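Local coordinates for protein aeromonas extracellular serine protease (Aeromonas sobria, PDB 3WQB) that cleaves proteins after paired basic residues as a calcium-binding serine protease, activating the host kallikrein/kinin system and thereby causing vascular leakage, at residues S120-A125 with M293-L298; A84-A89 with S325-G330; D33-L38 with I130-I135. The protein carries 1 engineered substitution. One frame throughout, in Å; residues are numbered along the deposited sequence.

Interaction 1: S120-A125 with M293-L298. With CA (calcium ion), chain E.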
ATOM      1  N   SER A 120      -4.332 -12.781  -8.657  1.00  9.89           N
ATOM      2  CA  SER A 120      -5.661 -13.357  -8.705  1.00 10.23           C
ATOM      3  C   SER A 120      -5.713 -14.797  -8.214  1.00 10.31           C
ATOM      4  O   SER A 120      -6.638 -15.170  -7.493  1.00 10.45           O
ATOM      5  CB  SER A 120      -6.257 -13.239 -10.111  1.00 10.13           C
ATOM      6  OG  SER A 120      -6.406 -11.869 -10.447  1.00 11.54           O
ATOM      7  N   GLY A 121      -4.706 -15.590  -8.573  1.00 10.35           N
ATOM      8  CA  GLY A 121      -4.647 -16.984  -8.153  1.00 10.34           C
ATOM      9  C   GLY A 121      -4.460 -17.159  -6.657  1.00  9.94           C
ATOM     10  O   GLY A 121      -5.010 -18.087  -6.066  1.00 10.38           O
ATOM     11  N   ILE A 122      -3.663 -16.286  -6.042  1.00  9.69           N
ATOM     12  CA  ILE A 122      -3.500 -16.315  -4.597  1.00  9.33           C
ATOM     13  C   ILE A 122      -4.875 -16.159  -3.932  1.00  9.65           C
ATOM     14  O   ILE A 122      -5.197 -16.864  -2.970  1.00 10.44           O
ATOM     15  CB  ILE A 122      -2.502 -15.244  -4.132  1.00  9.27           C
ATOM     16  CG1 ILE A 122      -1.091 -15.613  -4.602  1.00  9.12           C
ATOM     17  CG2 ILE A 122      -2.563 -15.050  -2.610  1.00  9.60           C
ATOM     18  CD1 ILE A 122      -0.111 -14.460  -4.523  1.00 10.63           C
ATOM     19  N   ILE A 123      -5.683 -15.245  -4.455  1.00  9.57           N
ATOM     20  CA  ILE A 123      -7.015 -15.027  -3.901  1.00  9.96           C
ATOM     21  C   ILE A 123      -7.969 -16.174  -4.172  1.00 10.13           C
ATOM     22  O   ILE A 123      -8.608 -16.683  -3.247  1.00 10.84           O
ATOM     23  CB  ILE A 123      -7.656 -13.732  -4.433  1.00  9.51           C
ATOM     24  CG1 ILE A 123      -6.732 -12.532  -4.225  1.00 10.21           C
ATOM     25  CG2 ILE A 123      -8.998 -13.481  -3.752  1.00 10.91           C
ATOM     26  CD1 ILE A 123      -7.244 -11.255  -4.825  1.00 11.02           C
ATOM     27  N   ALA A 124      -8.067 -16.583  -5.435  1.00  9.87           N
ATOM     28  CA  ALA A 124      -9.232 -17.344  -5.865  1.00 10.56           C
ATOM     29  C   ALA A 124      -8.972 -18.372  -6.971  1.00 10.45           C
ATOM     30  O   ALA A 124      -9.855 -18.640  -7.789  1.00 11.10           O
ATOM     31  CB  ALA A 124     -10.351 -16.382  -6.270  1.00 11.20           C
ATOM     32  N   ALA A 125      -7.790 -18.984  -6.990  1.00 10.43           N
ATOM     33  CA  ALA A 125      -7.602 -20.133  -7.883  1.00 10.51           C
ATOM     34  C   ALA A 125      -8.685 -21.164  -7.564  1.00 11.17           C
ATOM     35  O   ALA A 125      -9.012 -21.412  -6.397  1.00 10.33           O
ATOM     36  CB  ALA A 125      -6.203 -20.726  -7.748  1.00 10.83           C
ATOM     37  N   MET A 293       5.516 -17.503  -3.718  1.00 10.81           N
ATOM     38  CA  MET A 293       4.097 -17.846  -3.781  1.00 10.65           C
ATOM     39  C   MET A 293       3.790 -18.652  -5.040  1.00 10.90           C
ATOM     40  O   MET A 293       3.854 -18.128  -6.161  1.00 12.25           O
ATOM     41  CB  MET A 293       3.239 -16.578  -3.751  1.00 10.95           C
ATOM     42  CG  MET A 293       3.572 -15.585  -2.638  1.00 10.29           C
ATOM     43  SD  MET A 293       3.145 -16.123  -0.966  1.00 11.12           S
ATOM     44  CE  MET A 293       1.394 -15.803  -1.001  1.00 10.54           C
ATOM     45  N   VAL A 294       3.449 -19.923  -4.848  1.00 10.68           N
ATOM     46  CA  VAL A 294       3.000 -20.763  -5.956  1.00 10.34           C
ATOM     47  C   VAL A 294       1.571 -20.375  -6.320  1.00 10.23           C
ATOM     48  O   VAL A 294       0.673 -20.375  -5.473  1.00 10.67           O
ATOM     49  CB  VAL A 294       3.106 -22.263  -5.612  1.00 10.17           C
ATOM     50  CG1 VAL A 294       2.452 -23.116  -6.704  1.00 11.51           C
ATOM     51  CG2 VAL A 294       4.577 -22.637  -5.415  1.00 11.37           C
ATOM     52  N   THR A 295       1.368 -20.027  -7.587  1.00  9.85           N
ATOM     53  CA  THR A 295       0.108 -19.437  -8.012  1.00 10.35           C
ATOM     54  C   THR A 295      -0.114 -19.609  -9.519  1.00 10.43           C
ATOM     55  O   THR A 295       0.694 -20.238 -10.208  1.00 11.27           O
ATOM     56  CB  THR A 295       0.065 -17.932  -7.625  1.00 10.23           C
ATOM     57  OG1 THR A 295      -1.245 -17.405  -7.860  1.00 10.45           O
ATOM     58  CG2 THR A 295       1.106 -17.122  -8.392  1.00 11.69           C
ATOM     59  N   THR A 296      -1.207 -19.048 -10.013  1.00  9.97           N
ATOM     60  CA  THR A 296      -1.528 -19.064 -11.423  1.00 10.61           C
ATOM     61  C   THR A 296      -0.663 -18.082 -12.210  1.00 11.01           C
ATOM     62  O   THR A 296      -0.544 -16.907 -11.857  1.00 12.32           O
ATOM     63  CB  THR A 296      -3.008 -18.716 -11.635  1.00  9.90           C
ATOM     64  OG1 THR A 296      -3.323 -17.522 -10.906  1.00 11.08           O
ATOM     65  CG2 THR A 296      -3.908 -19.833 -11.121  1.00 11.58           C
ATOM     66  N   ASP A 297      -0.083 -18.576 -13.298  1.00 11.21           N
ATOM     67  CA  ASP A 297       0.720 -17.782 -14.213  1.00 11.32           C
ATOM     68  C   ASP A 297      -0.100 -17.445 -15.449  1.00 11.57           C
ATOM     69  O   ASP A 297      -1.182 -17.998 -15.644  1.00 12.45           O
ATOM     70  CB  ASP A 297       1.938 -18.608 -14.632  1.00 11.31           C
ATOM     71  CG  ASP A 297       3.025 -17.769 -15.263  1.00 11.06           C
ATOM     72  OD1 ASP A 297       3.264 -16.646 -14.766  1.00 12.05           O
ATOM     73  OD2 ASP A 297       3.631 -18.229 -16.257  1.00 10.71           O
ATOM     74  N   LEU A 298       0.404 -16.541 -16.287  1.00 11.41           N
ATOM     75  CA  LEU A 298      -0.156 -16.435 -17.631  1.00 11.70           C
ATOM     76  C   LEU A 298      -0.066 -17.806 -18.307  1.00 12.32           C
ATOM     77  O   LEU A 298       0.967 -18.472 -18.208  1.00 12.83           O
ATOM     78  CB  LEU A 298       0.574 -15.392 -18.467  1.00 12.13           C
ATOM     79  CG  LEU A 298       0.561 -13.955 -17.950  1.00 11.13           C
ATOM     80  CD1 LEU A 298       1.249 -13.027 -18.939  1.00 12.32           C
ATOM     81  CD2 LEU A 298      -0.854 -13.488 -17.686  1.00 12.09           C
TER
HETATM   82 CA    CA E 903       3.207 -19.365 -18.358  1.00 15.66          CA
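The hydroxyl OG1 of Thr295 is pressed against helix backbone, 3.4 Å from Gly121 CA and 3.2 Å from Ile122 N. The angle at Ile122 N is too poor for a hydrogen bond, and the polar partner of this oxygen is Ser118, one turn earlier in the same helix. With OG1 anti to the backbone N of Thr295 (chi1 -171°), the hydroxyl is directed at the helix. The neighbouring Thr296 comes in beside it, its OG1 only 3.1 Å from Gly121 CA and paired with Thr117. Gly121, having no side chain, lets the two hydroxyls rest directly on helix backbone, so both CA–CA spacing (5.0 Å between Gly121 CA and Thr296 CA) and the approach of the axes (6.6 Å) are short. Helix and strand run nearly perpendicular, at 93°. Apolar contacts continue on each side of this close point. Ile122 passes its CG1 across Thr295 and reaches with CD1 to Met293 CB at 4.0 Å; the Met293 side chain, bent at both chi2 and chi3, also brings CE near that methyl. At the other end Ala125 CB meets Thr296 CG2 at 4.2 Å. Beyond the strand the chain runs on into a metal site, where Asp297 OD2 and Leu298 O each bind calcium at 2.4 Å, with Gly300, Met303, Asn306 and Cys326 completing the shell. The helix is the one that starts at His115, the predicted charge-relay histidine, and its packing here belongs to the subtilisin fold.

Interaction 2: A84-A89 with S325-G330. With CA (calcium ion), chain C; CA (calcium ion), chain E.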
ATOM      1  N   ALA A  84      -9.281 -16.347 -19.094  1.00 12.60           N
ATOM      2  CA  ALA A  84      -9.529 -17.692 -19.603  1.00 12.54           C
ATOM      3  C   ALA A  84      -8.607 -18.774 -19.007  1.00 12.73           C
ATOM      4  O   ALA A  84      -8.691 -19.939 -19.397  1.00 13.41           O
ATOM      5  CB  ALA A  84      -9.463 -17.706 -21.124  1.00 13.11           C
ATOM      6  N   HIS A  85      -7.742 -18.401 -18.059  1.00 12.55           N
ATOM      7  CA  HIS A  85      -6.911 -19.378 -17.359  1.00 12.45           C
ATOM      8  C   HIS A  85      -7.774 -20.511 -16.824  1.00 12.46           C
ATOM      9  O   HIS A  85      -8.818 -20.251 -16.215  1.00 11.88           O
ATOM     10  CB  HIS A  85      -6.195 -18.723 -16.180  1.00 12.31           C
ATOM     11  CG  HIS A  85      -5.057 -19.534 -15.642  1.00 11.59           C
ATOM     12  ND1 HIS A  85      -5.236 -20.709 -14.942  1.00 11.10           N
ATOM     13  CD2 HIS A  85      -3.721 -19.360 -15.744  1.00 11.83           C
ATOM     14  CE1 HIS A  85      -4.058 -21.207 -14.613  1.00 11.83           C
ATOM     15  NE2 HIS A  85      -3.122 -20.401 -15.081  1.00 12.07           N
ATOM     16  N   PRO A  86      -7.354 -21.769 -17.039  1.00 12.92           N
ATOM     17  CA  PRO A  86      -8.204 -22.891 -16.628  1.00 13.12           C
ATOM     18  C   PRO A  86      -8.448 -22.968 -15.119  1.00 12.92           C
ATOM     19  O   PRO A  86      -9.462 -23.538 -14.682  1.00 13.60           O
ATOM     20  CB  PRO A  86      -7.434 -24.132 -17.115  1.00 13.65           C
ATOM     21  CG  PRO A  86      -6.049 -23.670 -17.379  1.00 14.63           C
ATOM     22  CD  PRO A  86      -6.149 -22.220 -17.760  1.00 12.79           C
ATOM     23  N   ASP A  87      -7.557 -22.364 -14.334  1.00 12.50           N
ATOM     24  CA  ASP A  87      -7.704 -22.380 -12.881  1.00 12.32           C
ATOM     25  C   ASP A  87      -8.239 -21.064 -12.328  1.00 12.30           C
ATOM     26  O   ASP A  87      -8.233 -20.865 -11.117  1.00 12.58           O
ATOM     27  CB  ASP A  87      -6.387 -22.789 -12.196  1.00 12.34           C
ATOM     28  CG  ASP A  87      -6.613 -23.704 -10.995  1.00 12.31           C
ATOM     29  OD1 ASP A  87      -7.711 -24.308 -10.881  1.00 12.77           O
ATOM     30  OD2 ASP A  87      -5.684 -23.846 -10.165  1.00 12.42           O
ATOM     31  N   LEU A  88      -8.717 -20.185 -13.216  1.00 12.35           N
ATOM     32  CA  LEU A  88      -9.359 -18.922 -12.814  1.00 12.01           C
ATOM     33  C   LEU A  88     -10.743 -18.694 -13.411  1.00 12.02           C
ATOM     34  O   LEU A  88     -11.595 -18.064 -12.783  1.00 12.13           O
ATOM     35  CB  LEU A  88      -8.480 -17.710 -13.152  1.00 12.11           C
ATOM     36  CG  LEU A  88      -7.120 -17.641 -12.454  1.00 11.50           C
ATOM     37  CD1 LEU A  88      -6.266 -16.539 -13.060  1.00 13.27           C
ATOM     38  CD2 LEU A  88      -7.277 -17.429 -10.945  1.00 13.15           C
ATOM     39  N   ALA A  89     -10.960 -19.203 -14.624  1.00 12.13           N
ATOM     40  CA  ALA A  89     -12.133 -18.855 -15.424  1.00 12.54           C
ATOM     41  C   ALA A  89     -13.455 -19.044 -14.698  1.00 12.90           C
ATOM     42  O   ALA A  89     -14.330 -18.181 -14.775  1.00 13.90           O
ATOM     43  CB  ALA A  89     -12.129 -19.639 -16.738  1.00 12.59           C
ATOM     44  N   SER A 325       1.971 -27.173 -19.412  1.00 17.74           N
ATOM     45  CA  SER A 325       1.600 -25.962 -20.139  1.00 17.57           C
ATOM     46  C   SER A 325       2.070 -24.675 -19.467  1.00 16.33           C
ATOM     47  O   SER A 325       1.676 -23.592 -19.886  1.00 15.77           O
ATOM     48  CB  SER A 325       0.094 -25.911 -20.381  1.00 18.23           C
ATOM     49  OG  SER A 325      -0.276 -26.862 -21.364  1.00 21.72           O
ATOM     50  N   CYS A 326       2.917 -24.794 -18.444  1.00 15.48           N
ATOM     51  CA  CYS A 326       3.466 -23.619 -17.742  1.00 14.64           C
ATOM     52  C   CYS A 326       2.366 -22.655 -17.281  1.00 13.75           C
ATOM     53  O   CYS A 326       2.484 -21.433 -17.468  1.00 13.41           O
ATOM     54  CB  CYS A 326       4.473 -22.874 -18.629  1.00 14.94           C
ATOM     55  SG  CYS A 326       5.858 -23.873 -19.213  1.00 16.76           S
ATOM     56  N   ASP A 327       1.303 -23.208 -16.699  1.00 12.89           N
ATOM     57  CA  ASP A 327       0.157 -22.415 -16.269  1.00 12.56           C
ATOM     58  C   ASP A 327       0.310 -21.870 -14.850  1.00 11.99           C
ATOM     59  O   ASP A 327      -0.550 -21.114 -14.396  1.00 11.35           O
ATOM     60  CB  ASP A 327      -1.140 -23.235 -16.340  1.00 13.35           C
ATOM     61  CG  ASP A 327      -1.617 -23.497 -17.761  1.00 14.77           C
ATOM     62  OD1 ASP A 327      -1.233 -22.770 -18.705  1.00 15.45           O
ATOM     63  OD2 ASP A 327      -2.421 -24.440 -17.917  1.00 19.30           O
ATOM     64  N   TYR A 328       1.378 -22.274 -14.154  1.00 11.46           N
ATOM     65  CA  TYR A 328       1.619 -21.893 -12.748  1.00 11.31           C
ATOM     66  C   TYR A 328       3.044 -21.397 -12.591  1.00 10.96           C
ATOM     67  O   TYR A 328       3.910 -21.706 -13.405  1.00 12.36           O
ATOM     68  CB  TYR A 328       1.302 -23.079 -11.800  1.00 11.65           C
ATOM     69  CG  TYR A 328      -0.065 -23.579 -12.142  1.00 11.27           C
ATOM     70  CD1 TYR A 328      -1.195 -22.923 -11.668  1.00 12.11           C
ATOM     71  CD2 TYR A 328      -0.242 -24.620 -13.062  1.00 11.94           C
ATOM     72  CE1 TYR A 328      -2.467 -23.311 -12.045  1.00 13.07           C
ATOM     73  CE2 TYR A 328      -1.512 -25.020 -13.454  1.00 12.82           C
ATOM     74  CZ  TYR A 328      -2.623 -24.354 -12.946  1.00 13.23           C
ATOM     75  OH  TYR A 328      -3.887 -24.718 -13.326  1.00 15.09           O
ATOM     76  N   ASN A 329       3.283 -20.574 -11.579  1.00 10.41           N
ATOM     77  CA  ASN A 329       4.651 -20.133 -11.299  1.00  9.89           C
ATOM     78  C   ASN A 329       4.921 -20.227  -9.796  1.00 10.35           C
ATOM     79  O   ASN A 329       3.981 -20.346  -9.011  1.00 11.40           O
ATOM     80  CB  ASN A 329       4.933 -18.721 -11.868  1.00 10.58           C
ATOM     81  CG  ASN A 329       4.266 -17.593 -11.067  1.00 11.32           C
ATOM     82  OD1 ASN A 329       4.643 -17.320  -9.923  1.00 12.51           O
ATOM     83  ND2 ASN A 329       3.317 -16.893 -11.698  1.00 12.32           N
ATOM     84  N   GLY A 330       6.195 -20.204  -9.416  1.00 10.49           N
ATOM     85  CA  GLY A 330       6.582 -20.293  -8.007  1.00 10.93           C
ATOM     86  C   GLY A 330       7.369 -19.089  -7.533  1.00 10.76           C
ATOM     87  O   GLY A 330       8.031 -19.139  -6.488  1.00 11.41           O
TER
HETATM   88 CA    CA C 901      -7.084 -25.482  -8.861  1.00 12.10          CA
HETATM   89 CA    CA E 903       3.207 -19.365 -18.358  1.00 15.66          CA
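His85 reaches from its loop to Asp327 and Tyr328 with an imidazole that uses both its nitrogens and the CE1 carbon between them. From CB, CG stands anti to the backbone N (chi1 -164°), which swings the ring out toward segment 325-330. Past CG, ND1 turns back to its own loop and accepts the backbone N-H of Asp87, a bond of 2.9 Å from Asp87 N lying almost in the ring plane. CD2 on the other flank packs against the carbonyl oxygen of Asp297. At the tip, NE2 donates to Asp327 O over 2.8 Å at 162°, again in the ring plane and on a lone pair of that carbonyl. Held at both nitrogens, the imidazole can scarcely rotate, and a proton on NE2 with ND1 as acceptor is consistent with a neutral ring. In this subtilisin domain the histidine thereby joins the surroundings of two calcium sites: Asp87 grips one ion with both carboxylate oxygens, as the bidentate aspartate of the calcium site in subtilisins does, while Cys326 O binds the other at 2.4 Å and its SG is in a disulfide with Cys301. CE1 lies 3.7 Å from Tyr328 CE1. The His85 and Tyr328 rings form an offset edge-to-face pair, the histidine edge toward the tyrosine face, with planes at 72°. Tyr328 extends onward to Asp87, whose CB lies at the edge of the phenol, 3.4 Å from Tyr328 OH. Pro86 adds a lighter contact, its CG touching Asp327 OD2 at 3.7 Å, while the polar partner of the Asp327 carboxylate is Gly300.

Interaction 3: D33-L38 with I130-I135; sequences DQQWYL and IGTKGI. With CA (calcium ion), chain C.
The calcium-binding loop that follows the helix of the predicted catalytic histidine is backed here by the N-terminal part of the chain, with Gln35 facing Thr132 and Lys133. The carboxamide of Gln35 pairs with both backbone polar groups of Lys133: its OE1 accepts from Lys133 N at 2.8 Å and a nearly straight 172°, and its NE2 donates to Lys133 O at 2.8 Å. The second bond comes from above the carbonyl plane of Lys133. NE2 spends its other N-H on Tyr37 OH, 2.9 Å away, so three bonds fix the rotation of the amide. An extended chain beyond CG (chi2 174°) carries it there, crossing Thr132 at about a right angle and placing OE1 3.2 Å from Thr132 CB. The phenol oxygen of Tyr37 is itself bonded to Val294 O on the neighbouring strand, and a water joins it to Thr132 OG1, at 2.7 Å from the latter. Gln35 CB lies over one face of the tyrosine ring, offset toward its rim, and the ring edge meets Ile135 CG1. Leu38 completes the apolar side, with CD1 against Lys133 O and CD2 3.7 Å from Ile135 CG1. The extended Lys133 side chain departs from this contact, its ammonium partnered by Pro26. Lys133 N and Thr132 O belong to one peptide group, so the bond to Gln35 is consistent with holding that carbonyl toward the calcium; Thr132 O binds at 2.4 Å, as does Ile130 O. Asn29, Asp87, Val126 and Asn128 supply the remaining protein ligands, a set that matches the calcium site of subtilisins.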
ATOM      1  N   ASP A  33      -0.085 -28.504  -1.873  1.00 13.00           N
ATOM      2  CA  ASP A  33       0.865 -28.823  -0.808  1.00 12.78           C
ATOM      3  C   ASP A  33       2.167 -28.036  -0.907  1.00 13.03           C
ATOM      4  O   ASP A  33       2.981 -28.082   0.009  1.00 13.33           O
ATOM      5  CB  ASP A  33       1.119 -30.335  -0.712  1.00 13.83           C
ATOM      6  CG  ASP A  33      -0.088 -31.092  -0.184  1.00 15.84           C
ATOM      7  OD1 ASP A  33      -0.777 -30.574   0.725  1.00 18.64           O
ATOM      8  OD2 ASP A  33      -0.346 -32.210  -0.678  1.00 21.08           O
ATOM      9  N   GLN A  34       2.349 -27.309  -2.013  1.00 12.26           N
ATOM     10  CA  GLN A  34       3.489 -26.406  -2.153  1.00 12.28           C
ATOM     11  C   GLN A  34       3.121 -24.929  -1.996  1.00 11.73           C
ATOM     12  O   GLN A  34       3.968 -24.045  -2.172  1.00 11.98           O
ATOM     13  CB  GLN A  34       4.257 -26.693  -3.450  1.00 12.34           C
ATOM     14  CG  GLN A  34       5.068 -27.983  -3.366  1.00 13.27           C
ATOM     15  CD  GLN A  34       6.357 -27.832  -2.591  1.00 14.39           C
ATOM     16  OE1 GLN A  34       6.433 -27.079  -1.620  1.00 13.25           O
ATOM     17  NE2 GLN A  34       7.389 -28.536  -3.027  1.00 16.00           N
ATOM     18  N   GLN A  35       1.860 -24.675  -1.651  1.00 11.49           N
ATOM     19  CA  GLN A  35       1.402 -23.330  -1.276  1.00 10.77           C
ATOM     20  C   GLN A  35       1.564 -23.191   0.245  1.00 10.68           C
ATOM     21  O   GLN A  35       0.618 -23.390   1.010  1.00 11.78           O
ATOM     22  CB  GLN A  35      -0.054 -23.124  -1.686  1.00 10.71           C
ATOM     23  CG  GLN A  35      -0.297 -23.163  -3.189  1.00 10.66           C
ATOM     24  CD  GLN A  35      -1.773 -23.098  -3.514  1.00 11.34           C
ATOM     25  OE1 GLN A  35      -2.394 -24.115  -3.828  1.00 12.01           O
ATOM     26  NE2 GLN A  35      -2.352 -21.906  -3.413  1.00 12.43           N
ATOM     27  N   TRP A  36       2.778 -22.869   0.676  1.00 10.83           N
ATOM     28  CA  TRP A  36       3.077 -22.797   2.108  1.00 10.32           C
ATOM     29  C   TRP A  36       2.256 -21.719   2.786  1.00 10.47           C
ATOM     30  O   TRP A  36       2.078 -21.755   3.996  1.00 10.52           O
ATOM     31  CB  TRP A  36       4.580 -22.543   2.354  1.00 10.60           C
ATOM     32  CG  TRP A  36       5.039 -21.225   1.784  1.00 10.84           C
ATOM     33  CD1 TRP A  36       5.524 -21.008   0.528  1.00 11.23           C
ATOM     34  CD2 TRP A  36       5.002 -19.941   2.426  1.00 11.58           C
ATOM     35  NE1 TRP A  36       5.808 -19.672   0.350  1.00 11.30           N
ATOM     36  CE2 TRP A  36       5.494 -18.994   1.498  1.00 10.74           C
ATOM     37  CE3 TRP A  36       4.614 -19.500   3.702  1.00 12.21           C
ATOM     38  CZ2 TRP A  36       5.597 -17.629   1.798  1.00 12.18           C
ATOM     39  CZ3 TRP A  36       4.726 -18.144   4.003  1.00 11.56           C
ATOM     40  CH2 TRP A  36       5.225 -17.224   3.052  1.00 11.84           C
ATOM     41  N   TYR A  37       1.789 -20.747   2.013  1.00 10.49           N
ATOM     42  CA  TYR A  37       1.003 -19.670   2.579  1.00 10.55           C
ATOM     43  C   TYR A  37      -0.380 -20.123   3.038  1.00 10.70           C
ATOM     44  O   TYR A  37      -0.952 -19.537   3.962  1.00 11.12           O
ATOM     45  CB  TYR A  37       0.929 -18.475   1.621  1.00 10.72           C
ATOM     46  CG  TYR A  37       0.413 -18.753   0.227  1.00 11.03           C
ATOM     47  CD1 TYR A  37       1.283 -19.155  -0.794  1.00 11.22           C
ATOM     48  CD2 TYR A  37      -0.922 -18.540  -0.094  1.00 11.22           C
ATOM     49  CE1 TYR A  37       0.818 -19.353  -2.100  1.00 10.63           C
ATOM     50  CE2 TYR A  37      -1.395 -18.745  -1.388  1.00 10.59           C
ATOM     51  CZ  TYR A  37      -0.518 -19.158  -2.383  1.00 10.66           C
ATOM     52  OH  TYR A  37      -0.976 -19.343  -3.663  1.00 11.98           O
ATOM     53  N   LEU A  38      -0.905 -21.176   2.414  1.00 10.70           N
ATOM     54  CA  LEU A  38      -2.148 -21.786   2.891  1.00 10.92           C
ATOM     55  C   LEU A  38      -1.888 -22.572   4.175  1.00 11.27           C
ATOM     56  O   LEU A  38      -2.643 -22.466   5.141  1.00 12.25           O
ATOM     57  CB  LEU A  38      -2.737 -22.737   1.847  1.00 10.73           C
ATOM     58  CG  LEU A  38      -3.127 -22.193   0.472  1.00 10.45           C
ATOM     59  CD1 LEU A  38      -3.691 -23.323  -0.366  1.00 13.12           C
ATOM     60  CD2 LEU A  38      -4.133 -21.056   0.613  1.00 11.38           C
ATOM     61  N   ILE A 130      -6.761 -29.395 -10.799  1.00 14.48           N
ATOM     62  CA  ILE A 130      -5.599 -28.806 -11.468  1.00 14.11           C
ATOM     63  C   ILE A 130      -4.981 -27.685 -10.642  1.00 13.29           C
ATOM     64  O   ILE A 130      -5.649 -27.084  -9.803  1.00 13.59           O
ATOM     65  CB  ILE A 130      -5.925 -28.296 -12.900  1.00 14.07           C
ATOM     66  CG1 ILE A 130      -6.991 -27.196 -12.869  1.00 14.90           C
ATOM     67  CG2 ILE A 130      -6.359 -29.462 -13.801  1.00 15.25           C
ATOM     68  CD1 ILE A 130      -7.133 -26.425 -14.183  1.00 16.07           C
ATOM     69  N   GLY A 131      -3.699 -27.431 -10.865  1.00 12.71           N
ATOM     70  CA  GLY A 131      -3.060 -26.236 -10.333  1.00 12.42           C
ATOM     71  C   GLY A 131      -3.102 -26.086  -8.832  1.00 12.34           C
ATOM     72  O   GLY A 131      -2.832 -27.034  -8.089  1.00 12.68           O
ATOM     73  N   THR A 132      -3.456 -24.878  -8.410  1.00 11.99           N
ATOM     74  CA  THR A 132      -3.406 -24.473  -7.009  1.00 11.38           C
ATOM     75  C   THR A 132      -4.814 -24.338  -6.431  1.00 11.31           C
ATOM     76  O   THR A 132      -5.822 -24.503  -7.136  1.00 11.73           O
ATOM     77  CB  THR A 132      -2.701 -23.112  -6.878  1.00 11.28           C
ATOM     78  OG1 THR A 132      -3.330 -22.174  -7.759  1.00 12.61           O
ATOM     79  CG2 THR A 132      -1.200 -23.226  -7.208  1.00 11.74           C
ATOM     80  N   LYS A 133      -4.871 -24.034  -5.137  1.00 11.29           N
ATOM     81  CA  LYS A 133      -6.126 -23.742  -4.458  1.00 11.26           C
ATOM     82  C   LYS A 133      -6.065 -22.309  -3.951  1.00 11.12           C
ATOM     83  O   LYS A 133      -5.142 -21.943  -3.232  1.00 11.67           O
ATOM     84  CB  LYS A 133      -6.338 -24.707  -3.287  1.00 11.55           C
ATOM     85  CG  LYS A 133      -7.743 -24.658  -2.674  1.00 11.58           C
ATOM     86  CD  LYS A 133      -7.826 -25.521  -1.413  1.00 12.98           C
ATOM     87  CE  LYS A 133      -9.259 -25.657  -0.925  1.00 12.38           C
ATOM     88  NZ  LYS A 133      -9.348 -26.344   0.410  1.00 12.39           N
ATOM     89  N   GLY A 134      -7.047 -21.494  -4.318  1.00 10.53           N
ATOM     90  CA  GLY A 134      -7.102 -20.136  -3.783  1.00 10.70           C
ATOM     91  C   GLY A 134      -7.304 -20.110  -2.276  1.00 10.57           C
ATOM     92  O   GLY A 134      -7.805 -21.075  -1.677  1.00 11.46           O
ATOM     93  N   ILE A 135      -6.912 -19.001  -1.655  1.00 10.31           N
ATOM     94  CA  ILE A 135      -7.244 -18.767  -0.256  1.00 10.23           C
ATOM     95  C   ILE A 135      -8.766 -18.778  -0.074  1.00 10.33           C
ATOM     96  O   ILE A 135      -9.284 -19.352   0.889  1.00 10.58           O
ATOM     97  CB  ILE A 135      -6.678 -17.417   0.182  1.00  9.40           C
ATOM     98  CG1 ILE A 135      -5.163 -17.491   0.284  1.00  9.04           C
ATOM     99  CG2 ILE A 135      -7.260 -16.954   1.517  1.00 10.54           C
ATOM    100  CD1 ILE A 135      -4.512 -16.113   0.309  1.00 10.49           C
TER
HETATM  101 CA    CA C 901      -7.084 -25.482  -8.861  1.00 12.10          CA
HETATM  102  O   HOH W   1      -2.949 -19.977  -6.179  1.00 16.99           O

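In the fold
The three contacts share one side of the protease domain and touch one another. Interactions 1 and 2, with centres about 8 Å apart, meet in a two-stranded antiparallel sheet, where Thr295 O is 2.9 Å from Asn329 N; just beyond it Asp327 O, already taken by His85, is 2.8 Å from Asp297 N, and both contacts supply ligands to the chain E calcium. Interaction 3, whose centre is also about 8 Å from that of interaction 1, joins it through Tyr37 OH and Val294 O, 2.7 Å apart. Interactions 2 and 3 share the chain C calcium, and Asp87 OD2 is 3.0 Å from Thr132 N. The helix of interaction 1 connects this calcium-rich side to the active site, where the charge-relay serine is replaced by the engineered Ala336.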